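Local coordinates for protein putative hydrolase YdeN (Bacillus subtilis, PDB 1UXO) that probably acts as a serine hydrolase of the alpha/beta-hydrolase fold, its natural substrate not being established, at residues P44-W52 and L108-Q116. The protein carries 2 engineered substitutions. Numbering follows the deposited sequence.
Sequences PLQPRLEDW and LQMLDEFTQ
Across this contact L49 and F114 are the tighter backbone pair, their CA atoms 5.5 Å apart, where the start of helix 49-57 meets the irregular helical turns of 108-116, part of the loop between strand 92-98 and helix 121-127. E113 carries the polar half. Its CG sits between the backbone N and the carbonyl carbon (chi1 77°) and the chain beyond is extended, which brings the carboxylate to the helix start. R48, the N-cap residue, grips E113 side-on in a salt bridge: R48 NH2 meets the syn lone pair of E113 OE1 at 3.0 Å, nearly in the guanidinium plane. R48 NE reaches E113 OE2, also at 3.0 Å, from 31° outside the carboxylate plane. The anti lone pair of E113 OE2 accepts from L49 N at 2.8 Å, and a water links the same oxygen to E50 N. Replacing E113 with alanine would probably leave the R48 guanidinium without this counter-charge and the L49 amide without its acceptor.

F114 carries the apolar half. L49 CB stands 4.0 Å above the F114 ring centroid, almost on the ring normal, a clear CH-pi contact. The F114 edge points at the face of W52 in a T-shaped pair, planes at 81°, while W52 NE1 hydrogen-bonds to P42 O. P47 extends this patch, with CB beside F114 CZ and CG 3.8 Å from L111 CD2; a water bridges P47 O and M110 O. L111 lies about 7 Å, side chain to side chain, from S73, the predicted nucleophile. Chemically, the salt bridge and the amide bond join the loop to helix 49-57 near the predicted active site; the carboxylate would probably also interact favourably with the helix dipole, an effect partly offset by R48.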
ATOM      1  N   PRO A  44      -2.007 -14.120  -7.866  1.00 13.32           N
ATOM      2  CA  PRO A  44      -0.834 -13.302  -7.544  1.00 13.61           C
ATOM      3  C   PRO A  44       0.378 -13.617  -8.454  1.00 14.88           C
ATOM      4  O   PRO A  44       1.259 -12.775  -8.606  1.00 13.99           O
ATOM      5  CB  PRO A  44      -0.585 -13.618  -6.061  1.00 13.88           C
ATOM      6  CG  PRO A  44      -1.158 -14.973  -5.877  1.00 15.18           C
ATOM      7  CD  PRO A  44      -2.398 -14.976  -6.741  1.00 14.38           C
ATOM      8  N   LEU A  45       0.403 -14.784  -9.101  1.00 15.67           N
ATOM      9  CA  LEU A  45       1.499 -15.060 -10.072  1.00 17.97           C
ATOM     10  C   LEU A  45       1.327 -14.449 -11.470  1.00 17.52           C
ATOM     11  O   LEU A  45       2.316 -14.295 -12.204  1.00 17.69           O
ATOM     12  CB  LEU A  45       1.741 -16.551 -10.212  1.00 19.28           C
ATOM     13  CG  LEU A  45       2.112 -17.341  -8.961  1.00 22.74           C
ATOM     14  CD1 LEU A  45       2.231 -18.824  -9.377  1.00 26.31           C
ATOM     15  CD2 LEU A  45       3.396 -16.874  -8.365  1.00 24.41           C
ATOM     16  N   GLN A  46       0.092 -14.127 -11.845  1.00 17.24           N
ATOM     17  CA  GLN A  46      -0.219 -13.431 -13.097  1.00 18.33           C
ATOM     18  C   GLN A  46      -1.330 -12.428 -12.858  1.00 16.91           C
ATOM     19  O   GLN A  46      -2.497 -12.576 -13.307  1.00 15.77           O
ATOM     20  CB  GLN A  46      -0.685 -14.390 -14.185  1.00 20.84           C
ATOM     21  CG  GLN A  46       0.336 -15.386 -14.602  1.00 25.60           C
ATOM     22  CD  GLN A  46      -0.193 -16.387 -15.629  1.00 32.93           C
ATOM     23  OE1 GLN A  46      -0.177 -16.122 -16.840  1.00 37.57           O
ATOM     24  NE2 GLN A  46      -0.649 -17.550 -15.139  1.00 36.71           N
ATOM     25  N   PRO A  47      -0.999 -11.391 -12.119  1.00 15.13           N
ATOM     26  CA  PRO A  47      -2.026 -10.448 -11.694  1.00 15.37           C
ATOM     27  C   PRO A  47      -2.543  -9.546 -12.813  1.00 14.71           C
ATOM     28  O   PRO A  47      -1.784  -9.181 -13.689  1.00 13.43           O
ATOM     29  CB  PRO A  47      -1.294  -9.593 -10.647  1.00 16.58           C
ATOM     30  CG  PRO A  47       0.082  -9.741 -10.921  1.00 15.49           C
ATOM     31  CD  PRO A  47       0.338 -11.025 -11.633  1.00 15.04           C
ATOM     32  N   ARG A  48      -3.819  -9.199 -12.721  1.00 14.12           N
ATOM     33  CA  ARG A  48      -4.543  -8.387 -13.704  1.00 14.56           C
ATOM     34  C   ARG A  48      -5.215  -7.298 -12.895  1.00 13.38           C
ATOM     35  O   ARG A  48      -5.874  -7.587 -11.926  1.00 12.74           O
ATOM     36  CB  ARG A  48      -5.624  -9.217 -14.432  1.00 14.80           C
ATOM     37  CG  ARG A  48      -5.054 -10.408 -15.226  1.00 19.90           C
ATOM     38  CD  ARG A  48      -3.864 -10.041 -16.133  1.00 26.27           C
ATOM     39  NE  ARG A  48      -4.178  -8.967 -17.078  1.00 31.13           N
ATOM     40  CZ  ARG A  48      -4.983  -9.103 -18.145  1.00 34.23           C
ATOM     41  NH1 ARG A  48      -5.566 -10.268 -18.410  1.00 36.51           N
ATOM     42  NH2 ARG A  48      -5.208  -8.065 -18.950  1.00 33.22           N
ATOM     43  N   LEU A  49      -4.982  -6.059 -13.298  1.00 12.86           N
ATOM     44  CA  LEU A  49      -5.518  -4.890 -12.598  1.00 13.03           C
ATOM     45  C   LEU A  49      -7.010  -4.950 -12.408  1.00 12.59           C
ATOM     46  O   LEU A  49      -7.506  -4.650 -11.304  1.00 11.67           O
ATOM     47  CB  LEU A  49      -5.146  -3.590 -13.340  1.00 13.03           C
ATOM     48  CG  LEU A  49      -5.695  -2.245 -12.819  1.00 12.46           C
ATOM     49  CD1 LEU A  49      -5.190  -1.996 -11.403  1.00 13.35           C
ATOM     50  CD2 LEU A  49      -5.306  -1.083 -13.717  1.00 11.28           C
ATOM     51  N   GLU A  50      -7.745  -5.267 -13.474  1.00 13.37           N
ATOM     52  CA  GLU A  50      -9.211  -5.287 -13.331  1.00 14.77           C
ATOM     53  C   GLU A  50      -9.702  -6.266 -12.265  1.00 13.20           C
ATOM     54  O   GLU A  50     -10.599  -5.956 -11.555  1.00 12.59           O
ATOM     55  CB  GLU A  50      -9.945  -5.497 -14.678  1.00 17.09           C
ATOM     56  CG  GLU A  50      -9.708  -4.329 -15.607  1.00 23.99           C
ATOM     57  CD  GLU A  50     -10.080  -2.949 -15.028  1.00 30.83           C
ATOM     58  OE1 GLU A  50     -11.178  -2.828 -14.385  1.00 34.16           O
ATOM     59  OE2 GLU A  50      -9.255  -1.998 -15.222  1.00 34.01           O
ATOM     60  N   ASP A  51      -9.052  -7.414 -12.136  1.00 12.51           N
ATOM     61  CA  ASP A  51      -9.442  -8.405 -11.130  1.00 12.24           C
ATOM     62  C   ASP A  51      -9.034  -7.944  -9.725  1.00 10.95           C
ATOM     63  O   ASP A  51      -9.770  -8.130  -8.807  1.00  9.72           O
ATOM     64  CB  ASP A  51      -8.846  -9.757 -11.437  1.00 11.90           C
ATOM     65  CG  ASP A  51      -9.342 -10.330 -12.772  1.00 16.82           C
ATOM     66  OD1 ASP A  51     -10.524 -10.083 -13.093  1.00 18.43           O
ATOM     67  OD2 ASP A  51      -8.612 -11.022 -13.568  1.00 17.12           O
ATOM     68  N   TRP A  52      -7.883  -7.284  -9.586  1.00  9.39           N
ATOM     69  CA  TRP A  52      -7.476  -6.752  -8.279  1.00  9.10           C
ATOM     70  C   TRP A  52      -8.502  -5.641  -7.856  1.00  8.94           C
ATOM     71  O   TRP A  52      -8.958  -5.606  -6.668  1.00  8.80           O
ATOM     72  CB  TRP A  52      -6.030  -6.241  -8.309  1.00  9.48           C
ATOM     73  CG  TRP A  52      -5.025  -7.326  -8.206  1.00  9.80           C
ATOM     74  CD1 TRP A  52      -5.098  -8.579  -8.752  1.00  9.14           C
ATOM     75  CD2 TRP A  52      -3.786  -7.280  -7.473  1.00 10.81           C
ATOM     76  NE1 TRP A  52      -3.987  -9.304  -8.410  1.00 11.01           N
ATOM     77  CE2 TRP A  52      -3.162  -8.533  -7.632  1.00 10.51           C
ATOM     78  CE3 TRP A  52      -3.132  -6.295  -6.701  1.00  9.89           C
ATOM     79  CZ2 TRP A  52      -1.938  -8.862  -7.026  1.00 11.14           C
ATOM     80  CZ3 TRP A  52      -1.938  -6.624  -6.093  1.00  9.90           C
ATOM     81  CH2 TRP A  52      -1.345  -7.904  -6.261  1.00  9.63           C
ATOM     82  N   LEU A 108      10.157  -5.781 -14.142  1.00 11.03           N
ATOM     83  CA  LEU A 108       8.851  -6.475 -14.100  1.00 11.16           C
ATOM     84  C   LEU A 108       7.842  -5.792 -15.047  1.00 10.96           C
ATOM     85  O   LEU A 108       6.776  -5.316 -14.656  1.00 10.70           O
ATOM     86  CB  LEU A 108       8.334  -6.459 -12.656  1.00 12.35           C
ATOM     87  CG  LEU A 108       9.016  -7.458 -11.705  1.00 12.10           C
ATOM     88  CD1 LEU A 108       8.514  -7.268 -10.241  1.00 13.47           C
ATOM     89  CD2 LEU A 108       8.738  -8.896 -12.122  1.00 12.21           C
ATOM     90  N   GLN A 109       8.185  -5.748 -16.324  1.00 11.87           N
ATOM     91  CA  GLN A 109       7.342  -5.109 -17.331  1.00 12.89           C
ATOM     92  C   GLN A 109       5.996  -5.857 -17.543  1.00 13.87           C
ATOM     93  O   GLN A 109       4.973  -5.256 -17.936  1.00 13.31           O
ATOM     94  CB  GLN A 109       8.174  -4.867 -18.637  1.00 13.72           C
ATOM     95  CG  GLN A 109       9.205  -3.734 -18.455  1.00 17.01           C
ATOM     96  CD  GLN A 109      10.019  -3.359 -19.711  1.00 22.15           C
ATOM     97  OE1 GLN A 109       9.908  -4.005 -20.699  1.00 28.81           O
ATOM     98  NE2 GLN A 109      10.840  -2.321 -19.632  1.00 27.99           N
HETATM   99  N   MSE A 110       5.959  -7.144 -17.184  1.00 13.88           N
HETATM  100  CA  MSE A 110       4.735  -7.933 -17.198  1.00 15.51           C
HETATM  101  C   MSE A 110       3.611  -7.340 -16.343  1.00 14.79           C
HETATM  102  O   MSE A 110       2.438  -7.725 -16.468  1.00 14.35           O
HETATM  103  CB  MSE A 110       5.030  -9.344 -16.645  1.00 17.81           C
HETATM  104  CG  MSE A 110       5.797  -9.378 -15.240  1.00 19.64           C
HETATM  105 SE   MSE A 110       5.669 -11.221 -14.596  1.00 37.43          SE
HETATM  106  CE  MSE A 110       3.621 -11.527 -14.286  1.00 32.97           C
ATOM    107  N   LEU A 111       3.966  -6.418 -15.456  1.00 13.72           N
ATOM    108  CA  LEU A 111       3.032  -5.765 -14.546  1.00 12.61           C
ATOM    109  C   LEU A 111       2.655  -4.357 -15.012  1.00 12.39           C
ATOM    110  O   LEU A 111       1.998  -3.609 -14.273  1.00 11.53           O
ATOM    111  CB  LEU A 111       3.653  -5.728 -13.132  1.00 12.33           C
ATOM    112  CG  LEU A 111       4.188  -7.012 -12.483  1.00 11.58           C
ATOM    113  CD1 LEU A 111       4.694  -6.713 -11.039  1.00 13.36           C
ATOM    114  CD2 LEU A 111       3.104  -8.080 -12.449  1.00 12.43           C
ATOM    115  N   ASP A 112       3.062  -3.980 -16.236  1.00 11.41           N
ATOM    116  CA  ASP A 112       2.840  -2.638 -16.730  1.00 11.55           C
ATOM    117  C   ASP A 112       1.418  -2.166 -16.736  1.00 11.69           C
ATOM    118  O   ASP A 112       1.189  -0.962 -16.628  1.00 10.96           O
ATOM    119  CB  ASP A 112       3.421  -2.441 -18.149  1.00 12.24           C
ATOM    120  CG  ASP A 112       4.909  -2.193 -18.158  1.00 13.49           C
ATOM    121  OD1 ASP A 112       5.565  -2.031 -17.104  1.00 14.25           O
ATOM    122  OD2 ASP A 112       5.552  -2.120 -19.263  1.00 15.74           O
ATOM    123  N   GLU A 113       0.448  -3.077 -16.803  1.00 12.52           N
ATOM    124  CA  GLU A 113      -0.913  -2.636 -16.898  1.00 13.82           C
ATOM    125  C   GLU A 113      -1.372  -1.943 -15.618  1.00 13.15           C
ATOM    126  O   GLU A 113      -2.283  -1.145 -15.662  1.00 13.01           O
ATOM    127  CB  GLU A 113      -1.863  -3.769 -17.287  1.00 14.82           C
ATOM    128  CG  GLU A 113      -2.209  -4.722 -16.211  1.00 17.74           C
ATOM    129  CD  GLU A 113      -3.181  -5.763 -16.725  1.00 22.86           C
ATOM    130  OE1 GLU A 113      -3.127  -6.134 -17.945  1.00 29.90           O
ATOM    131  OE2 GLU A 113      -3.977  -6.219 -15.941  1.00 17.99           O
ATOM    132  N   PHE A 114      -0.708  -2.230 -14.494  1.00 13.55           N
ATOM    133  CA  PHE A 114      -1.094  -1.637 -13.198  1.00 13.60           C
ATOM    134  C   PHE A 114      -0.745  -0.142 -13.099  1.00 14.61           C
ATOM    135  O   PHE A 114      -1.341   0.560 -12.310  1.00 15.82           O
ATOM    136  CB  PHE A 114      -0.440  -2.410 -12.066  1.00 13.60           C
ATOM    137  CG  PHE A 114      -1.197  -3.652 -11.671  1.00 13.33           C
ATOM    138  CD1 PHE A 114      -1.966  -3.674 -10.535  1.00 12.25           C
ATOM    139  CD2 PHE A 114      -1.168  -4.778 -12.467  1.00 12.30           C
ATOM    140  CE1 PHE A 114      -2.623  -4.796 -10.176  1.00 12.24           C
ATOM    141  CE2 PHE A 114      -1.826  -5.888 -12.138  1.00 12.93           C
ATOM    142  CZ  PHE A 114      -2.563  -5.917 -10.989  1.00 13.52           C
ATOM    143  N   THR A 115       0.236   0.304 -13.890  1.00 13.52           N
ATOM    144  CA  THR A 115       0.726   1.680 -13.870  1.00 13.25           C
ATOM    145  C   THR A 115       0.664   2.415 -15.191  1.00 13.81           C
ATOM    146  O   THR A 115       1.090   3.564 -15.280  1.00 14.95           O
ATOM    147  CB  THR A 115       2.194   1.725 -13.385  1.00 13.16           C
ATOM    148  OG1 THR A 115       3.013   0.884 -14.225  1.00 12.84           O
ATOM    149  CG2 THR A 115       2.328   1.168 -11.990  1.00 12.49           C
ATOM    150  N   GLN A 116       0.123   1.817 -16.222  1.00 14.62           N
ATOM    151  CA  GLN A 116       0.104   2.537 -17.474  1.00 16.46           C
ATOM    152  C   GLN A 116      -0.990   3.604 -17.363  1.00 15.67           C
ATOM    153  O   GLN A 116      -2.047   3.364 -16.773  1.00 17.04           O
ATOM    154  CB  GLN A 116      -0.052   1.617 -18.671  1.00 17.63           C
ATOM    155  CG  GLN A 116      -1.389   1.388 -19.085  1.00 22.18           C
ATOM    156  CD  GLN A 116      -1.474   0.401 -20.251  1.00 27.42           C
ATOM    157  OE1 GLN A 116      -2.353  -0.438 -20.254  1.00 31.94           O
ATOM    158  NE2 GLN A 116      -0.541   0.472 -21.186  1.00 29.36           N
TER
HETATM  159  O   HOH W   1       0.594  -9.981 -15.030  1.00 32.78           O
HETATM  160  O   HOH W   2      -6.710  -5.875 -16.152  1.00 19.59           O